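Local coordinates for probable uracil-DNA glycosylase (Acanthamoeba polyphaga mimivirus, PDB 5X55), which is a probable uracil-DNA glycosylase of a giant virus, a member of the uracil-DNA glycosylase superfamily whose core is a four-stranded parallel sheet flanked by helices, at residues F138-V141 and E142-Y146; E116-D120 and C121-L125; T145-P148 and Q149-K153. One frame throughout, in Å; residues are numbered along the deposited sequence.

Contact 1 of 3, residues F138-V141 and E142-Y146; sequences FKYV and ESKTY
Phe138 and Glu142, Tyr140 and Lys144, and Val141 and Tyr146 form a local contact where the last turn of helix 135-142 runs into the bend leading to the next helix. The helical bond from Glu142 N to Phe138 O (3.0 Å) is followed by a shorter three-residue step, Lys144 N to Val141 O (3.1 Å). Ser143 suits the place between them: its OG, held between its own backbone N and carbonyl carbon (chi1 80°), turns back to bond Tyr140 O at 2.9 Å, giving that carbonyl a partner where the helical pattern gives out.

The Glu142 carboxylate stands at the edge of the Phe138 ring, OE2 3.2 Å from CD1, with the two planes 73° apart. An anion at this edge probably gains from the slightly positive ring hydrogens. Lys144, bent at each torsion after the first, passes its CE carbon 3.1 Å from Tyr140 OH, while its ammonium group forms a salt bridge with Asp278. Val141 sets both methyl groups against the hydroxyl of Tyr146, CG1 3.4 Å from OH, and that OH is hydrogen-bonded to the same Asp278.

Helix 273-286, through Phe275 and Asp278, thus lies against the Val141 side of the turn; Phe147 of helix 146-159 packs on Val141 and Glu142, and Phe138 reaches Leu125, Leu129 and Phe172.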
loop_
_atom_site.group_PDB
_atom_site.type_symbol
_atom_site.label_atom_id
_atom_site.label_comp_id
_atom_site.label_asym_id
_atom_site.label_seq_id
_atom_site.Cartn_x
_atom_site.Cartn_y
_atom_site.Cartn_z
ATOM N N PHE A 138 -2.862 10.156 13.852
ATOM C CA PHE A 138 -4.241 10.440 13.497
ATOM C C PHE A 138 -4.718 11.722 14.167
ATOM O O PHE A 138 -5.457 12.504 13.557
ATOM C CB PHE A 138 -5.133 9.247 13.843
ATOM C CG PHE A 138 -6.225 9.041 12.856
ATOM C CD1 PHE A 138 -7.402 9.766 12.943
ATOM C CD2 PHE A 138 -6.056 8.167 11.800
ATOM C CE1 PHE A 138 -8.403 9.595 12.008
ATOM C CE2 PHE A 138 -7.041 7.988 10.867
ATOM C CZ PHE A 138 -8.217 8.703 10.964
ATOM N N LYS A 139 -4.232 11.999 15.381
ATOM C CA LYS A 139 -4.604 13.248 16.039
ATOM C C LYS A 139 -4.083 14.446 15.250
ATOM O O LYS A 139 -4.756 15.478 15.154
ATOM C CB LYS A 139 -4.077 13.250 17.476
ATOM C CG LYS A 139 -4.243 14.565 18.224
ATOM C CD LYS A 139 -3.654 14.464 19.632
ATOM C CE LYS A 139 -3.618 15.813 20.341
ATOM N NZ LYS A 139 -2.792 15.754 21.585
ATOM N N TYR A 140 -2.908 14.306 14.632
ATOM C CA TYR A 140 -2.400 15.389 13.794
ATOM C C TYR A 140 -3.249 15.558 12.540
ATOM O O TYR A 140 -3.460 16.684 12.070
ATOM C CB TYR A 140 -0.938 15.136 13.421
ATOM C CG TYR A 140 -0.412 16.087 12.359
ATOM C CD1 TYR A 140 -0.030 17.390 12.686
ATOM C CD2 TYR A 140 -0.283 15.678 11.033
ATOM C CE1 TYR A 140 0.458 18.268 11.715
ATOM C CE2 TYR A 140 0.202 16.552 10.051
ATOM C CZ TYR A 140 0.571 17.844 10.403
ATOM O OH TYR A 140 1.045 18.710 9.430
ATOM N N VAL A 141 -3.763 14.458 11.993
ATOM C CA VAL A 141 -4.450 14.562 10.713
ATOM C C VAL A 141 -5.846 15.152 10.887
ATOM O O VAL A 141 -6.294 15.946 10.048
ATOM C CB VAL A 141 -4.463 13.187 10.023
ATOM C CG1 VAL A 141 -5.598 13.084 9.061
ATOM C CG2 VAL A 141 -3.161 12.996 9.281
ATOM N N GLU A 142 -6.546 14.802 11.979
ATOM C CA GLU A 142 -7.894 15.333 12.178
ATOM C C GLU A 142 -7.888 16.829 12.442
ATOM O O GLU A 142 -8.922 17.473 12.258
ATOM C CB GLU A 142 -8.612 14.657 13.350
ATOM C CG GLU A 142 -8.485 13.177 13.503
ATOM C CD GLU A 142 -8.802 12.737 14.937
ATOM O OE1 GLU A 142 -8.996 13.630 15.786
ATOM O OE2 GLU A 142 -8.826 11.525 15.217
ATOM N N SER A 143 -6.763 17.394 12.880
ATOM C CA SER A 143 -6.691 18.829 13.108
ATOM C C SER A 143 -6.549 19.633 11.822
ATOM O O SER A 143 -6.659 20.863 11.877
ATOM C CB SER A 143 -5.519 19.154 14.030
ATOM O OG SER A 143 -4.306 19.151 13.289
ATOM N N LYS A 144 -6.299 18.981 10.683
ATOM C CA LYS A 144 -6.142 19.670 9.404
ATOM C C LYS A 144 -7.503 20.016 8.816
ATOM O O LYS A 144 -8.500 19.347 9.083
ATOM C CB LYS A 144 -5.370 18.798 8.412
ATOM C CG LYS A 144 -4.040 18.292 8.926
ATOM C CD LYS A 144 -3.018 19.403 9.005
ATOM C CE LYS A 144 -1.764 19.030 8.205
ATOM N NZ LYS A 144 -2.037 18.835 6.742
ATOM N N THR A 145 -7.542 21.057 7.981
ATOM C CA THR A 145 -8.840 21.470 7.453
ATOM C C THR A 145 -9.360 20.504 6.392
ATOM O O THR A 145 -10.576 20.391 6.221
ATOM C CB THR A 145 -8.783 22.900 6.901
ATOM O OG1 THR A 145 -7.957 22.951 5.729
ATOM C CG2 THR A 145 -8.234 23.861 7.953
ATOM N N TYR A 146 -8.479 19.776 5.691
ATOM C CA TYR A 146 -8.979 18.836 4.690
ATOM C C TYR A 146 -9.720 17.641 5.311
ATOM O O TYR A 146 -10.555 17.028 4.640
ATOM C CB TYR A 146 -7.825 18.347 3.785
ATOM C CG TYR A 146 -6.852 17.381 4.459
ATOM C CD1 TYR A 146 -7.205 16.049 4.691
ATOM C CD2 TYR A 146 -5.597 17.802 4.874
ATOM C CE1 TYR A 146 -6.340 15.168 5.325
ATOM C CE2 TYR A 146 -4.718 16.921 5.502
ATOM C CZ TYR A 146 -5.104 15.601 5.717
ATOM O OH TYR A 146 -4.257 14.727 6.343
#

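Contact 2 of 3, residues E116-D120 and C121-L125; sequences ECFPD and CKVNL
Phe118 meets Val123 through a CH-pi contact: Val123 CA lies 4.0 Å from the centroid of the phenyl ring and only 9° off its normal, almost squarely over one face. Cys117 CB covers the opposite face nearer the rim, so the flat ring is sandwiched between its own helix end and the returning chain. The ring gets there because CG sits beside the backbone N, anti to the carbonyl carbon (chi1 -54°). Further apolar touches come from Val123 CG2, 4.3 Å from Phe118 CD2, and from Asn124 CB at CE1.

Backbone hydrogen bonding makes the reversal. Phe118 to Cys121 is a type I beta turn closed by Cys121 N to Phe118 O (2.9 Å), and Pro119, with phi fixed by its ring, is well suited to its second position. Cys121 then takes left-handed backbone angles, and Lys122 centres an inverse gamma turn whose bond, Val123 N to Cys121 O, is weak at 3.1 Å. Ser155 OG of helix 146-159 is hydrogen-bonded to Cys121 O.

Charge plays a looser part. Lys122 folds back over the turn, but the modelled position of its ammonium group is doubtful and little should rest on it. The chemistry is consistent with a bend held mainly by its backbone bonds and the buried ring; any attraction between the exposed Asp120 and Lys122 would be weak at best.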
loop_
_atom_site.group_PDB
_atom_site.type_symbol
_atom_site.label_atom_id
_atom_site.label_comp_id
_atom_site.label_asym_id
_atom_site.label_seq_id
_atom_site.Cartn_x
_atom_site.Cartn_y
_atom_site.Cartn_z
ATOM N N GLU A 116 -22.894 -1.363 5.791
ATOM C CA GLU A 116 -23.191 -2.127 7.001
ATOM C C GLU A 116 -22.533 -1.518 8.242
ATOM O O GLU A 116 -23.179 -1.434 9.295
ATOM C CB GLU A 116 -22.774 -3.587 6.810
ATOM C CG GLU A 116 -23.317 -4.162 5.502
ATOM C CD GLU A 116 -23.058 -5.653 5.320
ATOM O OE1 GLU A 116 -23.968 -6.367 4.846
ATOM O OE2 GLU A 116 -21.947 -6.116 5.638
ATOM N N CYS A 117 -21.263 -1.074 8.140
ATOM C CA CYS A 117 -20.581 -0.427 9.268
ATOM C C CYS A 117 -21.160 0.939 9.587
ATOM O O CYS A 117 -21.057 1.397 10.729
ATOM C CB CYS A 117 -19.084 -0.231 8.994
ATOM S SG CYS A 117 -18.165 -1.730 8.764
ATOM N N PHE A 118 -21.692 1.635 8.594
ATOM C CA PHE A 118 -22.224 2.981 8.780
ATOM C C PHE A 118 -23.602 3.043 8.142
ATOM O O PHE A 118 -23.780 3.660 7.088
ATOM C CB PHE A 118 -21.306 4.050 8.188
ATOM C CG PHE A 118 -19.884 3.993 8.690
ATOM C CD1 PHE A 118 -19.568 4.424 9.970
ATOM C CD2 PHE A 118 -18.861 3.524 7.871
ATOM C CE1 PHE A 118 -18.265 4.382 10.432
ATOM C CE2 PHE A 118 -17.557 3.484 8.318
ATOM C CZ PHE A 118 -17.254 3.915 9.606
ATOM N N PRO A 119 -24.608 2.427 8.775
ATOM C CA PRO A 119 -25.940 2.367 8.153
ATOM C C PRO A 119 -26.490 3.729 7.782
ATOM O O PRO A 119 -27.228 3.845 6.794
ATOM C CB PRO A 119 -26.804 1.690 9.228
ATOM C CG PRO A 119 -25.855 1.011 10.130
ATOM C CD PRO A 119 -24.595 1.824 10.118
ATOM N N ASP A 120 -26.130 4.769 8.532
ATOM C CA ASP A 120 -26.629 6.117 8.317
ATOM C C ASP A 120 -25.562 7.039 7.737
ATOM O O ASP A 120 -25.676 8.265 7.839
ATOM C CB ASP A 120 -27.192 6.663 9.631
ATOM C CG ASP A 120 -28.302 5.768 10.204
ATOM O OD1 ASP A 120 -29.297 5.499 9.486
ATOM O OD2 ASP A 120 -28.166 5.300 11.355
ATOM N N CYS A 121 -24.520 6.457 7.135
ATOM C CA CYS A 121 -23.489 7.177 6.386
ATOM C C CYS A 121 -22.677 8.112 7.273
ATOM O O CYS A 121 -22.134 9.107 6.809
ATOM C CB CYS A 121 -24.095 7.934 5.204
ATOM S SG CYS A 121 -25.158 6.839 4.224
ATOM N N LYS A 122 -22.550 7.772 8.550
ATOM C CA LYS A 122 -21.812 8.589 9.514
ATOM C C LYS A 122 -20.339 8.167 9.553
ATOM O O LYS A 122 -19.837 7.665 10.565
ATOM C CB LYS A 122 -22.466 8.454 10.885
ATOM C CG LYS A 122 -22.643 6.978 11.207
ATOM C CD LYS A 122 -23.857 6.605 12.006
ATOM C CE LYS A 122 -24.117 5.167 11.667
ATOM N NZ LYS A 122 -23.904 5.103 10.216
ATOM N N VAL A 123 -19.644 8.376 8.424
ATOM C CA VAL A 123 -18.281 7.851 8.269
ATOM C C VAL A 123 -17.374 8.401 9.355
ATOM O O VAL A 123 -17.304 9.612 9.591
ATOM C CB VAL A 123 -17.711 8.167 6.876
ATOM C CG1 VAL A 123 -16.189 7.928 6.864
ATOM C CG2 VAL A 123 -18.363 7.296 5.844
ATOM N N ASN A 124 -16.667 7.501 10.024
ATOM C CA ASN A 124 -15.802 7.853 11.143
ATOM C C ASN A 124 -14.522 7.042 10.974
ATOM O O ASN A 124 -14.418 5.915 11.466
ATOM C CB ASN A 124 -16.511 7.560 12.455
ATOM C CG ASN A 124 -15.750 8.044 13.657
ATOM O OD1 ASN A 124 -14.530 8.203 13.619
ATOM N ND2 ASN A 124 -16.462 8.240 14.756
ATOM N N LEU A 125 -13.541 7.632 10.294
ATOM C CA LEU A 125 -12.320 6.901 9.947
ATOM C C LEU A 125 -11.517 6.488 11.178
ATOM O O LEU A 125 -10.876 5.424 11.161
ATOM C CB LEU A 125 -11.447 7.742 9.014
ATOM C CG LEU A 125 -11.989 8.055 7.618
ATOM C CD1 LEU A 125 -11.041 8.986 6.827
ATOM C CD2 LEU A 125 -12.254 6.793 6.845
#

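Contact 3 of 3, residues T145-P148 and Q149-K153; sequences TYFP and QLESK
Phe147 overlaps the carboxylate of Glu151, one helical turn further on, with ring atoms CE2 and CZ, the two side chains meeting at a slant. Glu151 OE2 lies 3.4 Å from CE2 of Phe147, and the ring and carboxylate planes are inclined at 51°. Two torsions make the meeting possible: the phenyl group extends anti to the backbone N (chi1 -173°), while Glu151 runs out extended beyond CG. The same OE2 accepts a hydrogen bond from Leu125 N in the loop before helix 135-142. Glutamate suits this position because its long chain can cross an aromatic neighbour and still deliver an oxygen to a backbone N-H, which would probably help to keep the group ionised.

Leu150 adds a lighter apolar touch, its CD2 4.3 Å from Phe147 CD1, and turns its branched end towards Leu125 and Trp272. On the solvent side, Pro148 is well placed. It has no N-H to give, but in the first turn of a helix that hydrogen has no preceding carbonyl to meet, and phi near -60° is what the ring prefers. Its O accepts Ser152 N at 2.8 Å and, weakly, Ser152 OG at 3.2 Å, so the short serine side chain doubles back onto its own helix.

Leu150 N bonds Tyr146 O at 2.9 Å, and Glu151 N bonds Phe147 O at 3.0 Å. This unbroken series of i to i+4 bonds, with proline near the start, buried Phe147 and Leu150 inward and Pro148, Gln149 and Ser152 outward, is typical of the opening turns of an amphipathic alpha-helix.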
loop_
_atom_site.group_PDB
_atom_site.type_symbol
_atom_site.label_atom_id
_atom_site.label_comp_id
_atom_site.label_asym_id
_atom_site.label_seq_id
_atom_site.Cartn_x
_atom_site.Cartn_y
_atom_site.Cartn_z
ATOM N N THR A 145 -7.542 21.057 7.981
ATOM C CA THR A 145 -8.840 21.470 7.453
ATOM C C THR A 145 -9.360 20.504 6.392
ATOM O O THR A 145 -10.576 20.391 6.221
ATOM C CB THR A 145 -8.783 22.900 6.901
ATOM O OG1 THR A 145 -7.957 22.951 5.729
ATOM C CG2 THR A 145 -8.234 23.861 7.953
ATOM N N TYR A 146 -8.479 19.776 5.691
ATOM C CA TYR A 146 -8.979 18.836 4.690
ATOM C C TYR A 146 -9.720 17.641 5.311
ATOM O O TYR A 146 -10.555 17.028 4.640
ATOM C CB TYR A 146 -7.825 18.347 3.785
ATOM C CG TYR A 146 -6.852 17.381 4.459
ATOM C CD1 TYR A 146 -7.205 16.049 4.691
ATOM C CD2 TYR A 146 -5.597 17.802 4.874
ATOM C CE1 TYR A 146 -6.340 15.168 5.325
ATOM C CE2 TYR A 146 -4.718 16.921 5.502
ATOM C CZ TYR A 146 -5.104 15.601 5.717
ATOM O OH TYR A 146 -4.257 14.727 6.343
ATOM N N PHE A 147 -9.449 17.296 6.573
ATOM C CA PHE A 147 -9.950 16.020 7.091
ATOM C C PHE A 147 -11.474 15.938 7.171
ATOM O O PHE A 147 -12.040 14.902 6.762
ATOM C CB PHE A 147 -9.308 15.719 8.444
ATOM C CG PHE A 147 -9.643 14.365 8.965
ATOM C CD1 PHE A 147 -8.909 13.265 8.573
ATOM C CD2 PHE A 147 -10.702 14.185 9.832
ATOM C CE1 PHE A 147 -9.209 12.015 9.047
ATOM C CE2 PHE A 147 -11.011 12.940 10.298
ATOM C CZ PHE A 147 -10.266 11.852 9.909
ATOM N N PRO A 148 -12.196 16.937 7.695
ATOM C CA PRO A 148 -13.663 16.887 7.567
ATOM C C PRO A 148 -14.118 16.800 6.131
ATOM O O PRO A 148 -15.122 16.135 5.861
ATOM C CB PRO A 148 -14.128 18.187 8.236
ATOM C CG PRO A 148 -13.063 18.490 9.221
ATOM C CD PRO A 148 -11.772 18.077 8.533
ATOM N N GLN A 149 -13.406 17.429 5.189
ATOM C CA GLN A 149 -13.781 17.272 3.787
ATOM C C GLN A 149 -13.676 15.815 3.354
ATOM O O GLN A 149 -14.551 15.307 2.643
ATOM C CB GLN A 149 -12.918 18.160 2.896
ATOM C CG GLN A 149 -13.266 19.641 2.977
ATOM C CD GLN A 149 -12.134 20.543 2.488
ATOM O OE1 GLN A 149 -11.362 20.177 1.593
ATOM N NE2 GLN A 149 -12.031 21.730 3.079
ATOM N N LEU A 150 -12.611 15.126 3.778
ATOM C CA LEU A 150 -12.445 13.719 3.423
ATOM C C LEU A 150 -13.600 12.878 3.963
ATOM O O LEU A 150 -14.250 12.117 3.223
ATOM C CB LEU A 150 -11.096 13.234 3.953
ATOM C CG LEU A 150 -10.809 11.736 3.957
ATOM C CD1 LEU A 150 -10.791 11.229 2.550
ATOM C CD2 LEU A 150 -9.478 11.445 4.665
ATOM N N GLU A 151 -13.910 13.035 5.252
ATOM C CA GLU A 151 -15.029 12.258 5.789
ATOM C C GLU A 151 -16.358 12.655 5.146
ATOM O O GLU A 151 -17.252 11.807 4.996
ATOM C CB GLU A 151 -15.073 12.392 7.307
ATOM C CG GLU A 151 -13.982 11.556 7.995
ATOM C CD GLU A 151 -14.158 11.497 9.505
ATOM O OE1 GLU A 151 -14.977 12.299 10.010
ATOM O OE2 GLU A 151 -13.503 10.655 10.185
ATOM N N SER A 152 -16.480 13.917 4.703
ATOM C CA SER A 152 -17.675 14.363 3.986
ATOM C C SER A 152 -17.805 13.669 2.644
ATOM O O SER A 152 -18.893 13.216 2.278
ATOM C CB SER A 152 -17.651 15.884 3.777
ATOM O OG SER A 152 -18.113 16.558 4.928
ATOM N N LYS A 153 -16.711 13.602 1.878
ATOM C CA LYS A 153 -16.776 12.958 0.569
ATOM C C LYS A 153 -17.085 11.474 0.701
ATOM O O LYS A 153 -17.915 10.943 -0.051
ATOM C CB LYS A 153 -15.475 13.171 -0.194
ATOM C CG LYS A 153 -15.097 14.619 -0.340
ATOM C CD LYS A 153 -13.985 14.798 -1.346
ATOM C CE LYS A 153 -13.122 15.997 -0.982
ATOM N NZ LYS A 153 -11.774 15.874 -1.612
#

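How the contacts relate
Contacts 1 and 3 share Thr145 and Tyr146 and have centres about 9 Å apart: the bend of one becomes the first turn of the other. Phe147 folds back across this corner, its CD1 3.4 Å from Val141 CG1 and its CZ 3.6 Å from Phe138 CE1. Contact 2 comes earlier in the chain, its centre about 14 Å from that of contact 3; the Glu151-Leu125 hydrogen bond (OE2 to N, 3.0 Å) joins the two, and Leu150 CD2 is 3.6 Å from Leu125 CD1. Leu125 CB also reaches Phe138 CZ at 3.9 Å, so the tail of contact 2 touches both the others, although its centre is about 19 Å from that of contact 1.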